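Local coordinates for putative flagellar protein FliS (Parabacteroides merdae ATCC 43184, PDB 4YOK), which is of unknown function but pairs a prealbumin-like (transthyretin-clan) N-terminal domain with a C-terminal domain of the E-set clan, both rich in beta strands, at residues T99-I104 and R124-A129. Numbering follows the deposited sequence.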
loop_
_atom_site.group_PDB
_atom_site.type_symbol
_atom_site.label_atom_id
_atom_site.label_comp_id
_atom_site.label_asym_id
_atom_site.label_seq_id
_atom_site.Cartn_x
_atom_site.Cartn_y
_atom_site.Cartn_z
ATOM N N THR A 99 -9.195 8.186 -2.645
ATOM C CA THR A 99 -9.555 7.877 -4.035
ATOM C C THR A 99 -8.305 7.412 -4.773
ATOM O O THR A 99 -7.543 8.258 -5.252
ATOM C CB THR A 99 -10.223 9.053 -4.756
ATOM O OG1 THR A 99 -11.271 9.560 -3.926
ATOM C CG2 THR A 99 -10.777 8.633 -6.135
ATOM N N PRO A 100 -8.070 6.084 -4.840
ATOM C CA PRO A 100 -6.878 5.585 -5.556
ATOM C C PRO A 100 -6.942 5.904 -7.043
ATOM O O PRO A 100 -8.041 6.010 -7.585
ATOM C CB PRO A 100 -6.920 4.063 -5.332
ATOM C CG PRO A 100 -7.934 3.832 -4.228
ATOM C CD PRO A 100 -8.890 4.981 -4.301
ATOM N N TYR A 101 -5.778 6.028 -7.713
ATOM C CA TYR A 101 -5.746 6.251 -9.174
ATOM C C TYR A 101 -6.206 4.974 -9.880
ATOM O O TYR A 101 -7.004 5.024 -10.807
ATOM C CB TYR A 101 -4.313 6.606 -9.615
ATOM C CG TYR A 101 -3.855 7.939 -9.087
ATOM C CD1 TYR A 101 -4.480 9.122 -9.491
ATOM C CD2 TYR A 101 -2.846 8.023 -8.131
ATOM C CE1 TYR A 101 -4.102 10.354 -8.963
ATOM C CE2 TYR A 101 -2.415 9.263 -7.643
ATOM C CZ TYR A 101 -3.047 10.421 -8.066
ATOM O OH TYR A 101 -2.668 11.647 -7.582
ATOM N N PHE A 102 -5.709 3.832 -9.389
ATOM C CA PHE A 102 -5.970 2.490 -9.910
ATOM C C PHE A 102 -6.211 1.477 -8.800
ATOM O O PHE A 102 -5.741 1.643 -7.680
ATOM C CB PHE A 102 -4.763 1.984 -10.749
ATOM C CG PHE A 102 -4.468 2.855 -11.949
ATOM C CD1 PHE A 102 -5.232 2.748 -13.109
ATOM C CD2 PHE A 102 -3.463 3.820 -11.899
ATOM C CE1 PHE A 102 -5.002 3.600 -14.200
ATOM C CE2 PHE A 102 -3.219 4.658 -12.998
ATOM C CZ PHE A 102 -4.011 4.558 -14.128
HETATM N N MSE A 103 -6.949 0.424 -9.133
HETATM C CA MSE A 103 -7.170 -0.721 -8.263
HETATM C C MSE A 103 -6.755 -1.970 -9.050
HETATM O O MSE A 103 -7.012 -2.061 -10.250
HETATM C CB MSE A 103 -8.630 -0.822 -7.756
HETATM C CG MSE A 103 -9.019 0.276 -6.763
HETATM SE SE MSE A 103 -8.113 0.131 -4.999
HETATM C CE MSE A 103 -9.023 -1.470 -4.372
ATOM N N ILE A 104 -6.128 -2.919 -8.361
ATOM C CA ILE A 104 -5.717 -4.208 -8.907
ATOM C C ILE A 104 -6.714 -5.228 -8.375
ATOM O O ILE A 104 -7.031 -5.194 -7.187
ATOM C CB ILE A 104 -4.257 -4.563 -8.491
ATOM C CG1 ILE A 104 -3.244 -3.509 -8.974
ATOM C CG2 ILE A 104 -3.862 -5.976 -8.967
ATOM C CD1 ILE A 104 -1.876 -3.586 -8.242
ATOM N N ARG A 124 -9.117 1.513 -13.753
ATOM C CA ARG A 124 -8.858 2.944 -13.619
ATOM C C ARG A 124 -9.997 3.585 -12.813
ATOM O O ARG A 124 -11.166 3.493 -13.212
ATOM C CB ARG A 124 -8.701 3.616 -14.994
ATOM C CG ARG A 124 -8.317 5.102 -14.877
ATOM C CD ARG A 124 -8.087 5.806 -16.214
ATOM N NE ARG A 124 -9.239 5.644 -17.100
ATOM C CZ ARG A 124 -9.184 5.041 -18.286
ATOM N NH1 ARG A 124 -8.031 4.553 -18.739
ATOM N NH2 ARG A 124 -10.274 4.932 -19.032
ATOM N N ILE A 125 -9.663 4.186 -11.672
ATOM C CA ILE A 125 -10.643 4.858 -10.797
ATOM C C ILE A 125 -10.719 6.347 -11.145
ATOM O O ILE A 125 -11.823 6.903 -11.189
ATOM C CB ILE A 125 -10.307 4.627 -9.283
ATOM C CG1 ILE A 125 -10.174 3.110 -8.914
ATOM C CG2 ILE A 125 -11.277 5.345 -8.348
ATOM C CD1 ILE A 125 -11.407 2.189 -9.206
ATOM N N VAL A 126 -9.557 7.005 -11.353
ATOM C CA VAL A 126 -9.513 8.448 -11.654
ATOM C C VAL A 126 -9.494 8.596 -13.183
ATOM O O VAL A 126 -8.610 8.048 -13.818
ATOM C CB VAL A 126 -8.309 9.110 -10.928
ATOM C CG1 VAL A 126 -8.131 10.587 -11.316
ATOM C CG2 VAL A 126 -8.471 8.964 -9.412
ATOM N N PRO A 127 -10.479 9.302 -13.783
ATOM C CA PRO A 127 -10.589 9.342 -15.255
ATOM C C PRO A 127 -9.351 9.761 -16.047
ATOM O O PRO A 127 -9.155 9.236 -17.143
ATOM C CB PRO A 127 -11.711 10.357 -15.489
ATOM C CG PRO A 127 -12.558 10.225 -14.307
ATOM C CD PRO A 127 -11.637 9.975 -13.155
ATOM N N ASP A 128 -8.541 10.691 -15.539
ATOM C CA ASP A 128 -7.392 11.135 -16.336
ATOM C C ASP A 128 -6.058 10.521 -15.875
ATOM O O ASP A 128 -5.002 10.950 -16.334
ATOM C CB ASP A 128 -7.303 12.670 -16.326
ATOM C CG ASP A 128 -8.233 13.344 -17.310
ATOM O OD1 ASP A 128 -8.524 12.734 -18.367
ATOM O OD2 ASP A 128 -8.628 14.502 -17.054
ATOM N N ALA A 129 -6.106 9.489 -15.022
ATOM C CA ALA A 129 -4.883 8.842 -14.554
ATOM C C ALA A 129 -4.301 7.938 -15.634
ATOM O O ALA A 129 -5.041 7.314 -16.413
ATOM C CB ALA A 129 -5.157 8.041 -13.287
#
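Phe-102 and Arg-124 form an antiparallel, non-hydrogen-bonded pair at the end of a beta sheet in the DUF3823_C domain, which belongs to the E-set clan. Residues 99-101 belong to the connection between strand 92-97 of the transthyretin-like domain and strand 102-111. Residues 125-129 leave strand 115-124 and make a type I turn from Val-126 to Ala-129, closed by Ala-129 N to Val-126 O.

The tight part surrounds Tyr-101 O. Two successive amides donate to it from the same face of its carbonyl plane. Ile-125 N is 2.9 Å from Tyr-101 O, with an N-H...O angle of 154°. Val-126 N stands farther from Tyr-101 O, at 3.3 Å, but its bond is straighter. Tyr-101 CD1 lies 4.0 Å from Val-126 CG2 and also touches Ala-129 CB.

Phe-102 is buried. With CG anti to the carbonyl carbon (chi1 -61°), its ring is laid along the Arg-124 chain, the two pointing the same way. Phe-102 CE1 meets Arg-124 CG at 3.7 Å, while Phe-102 CZ reaches Ala-129 CB at 3.8 Å. Val-187 and Ala-189 of strand 182-189 also touch this ring. Shortening the residue to alanine would probably leave a gap between Arg-124 and Ala-129 and deprive the aliphatic part of the arginine of the ring it lies along.

The solvent side is looser. The Arg-124 chain bends at chi3 and carries its guanidinium away from the 99-104 segment. Thr-99 CG2 only brushes the Ile-125 and Val-126 methyls.

Toward the N-terminal domain, Ile-125 CG1 packs on CG of selenomethionine Met-103, and Tyr-18 touches both side chains. Pro-100 O is buried without a polar partner; Ile-125 CB lies 3.2 Å from this oxygen.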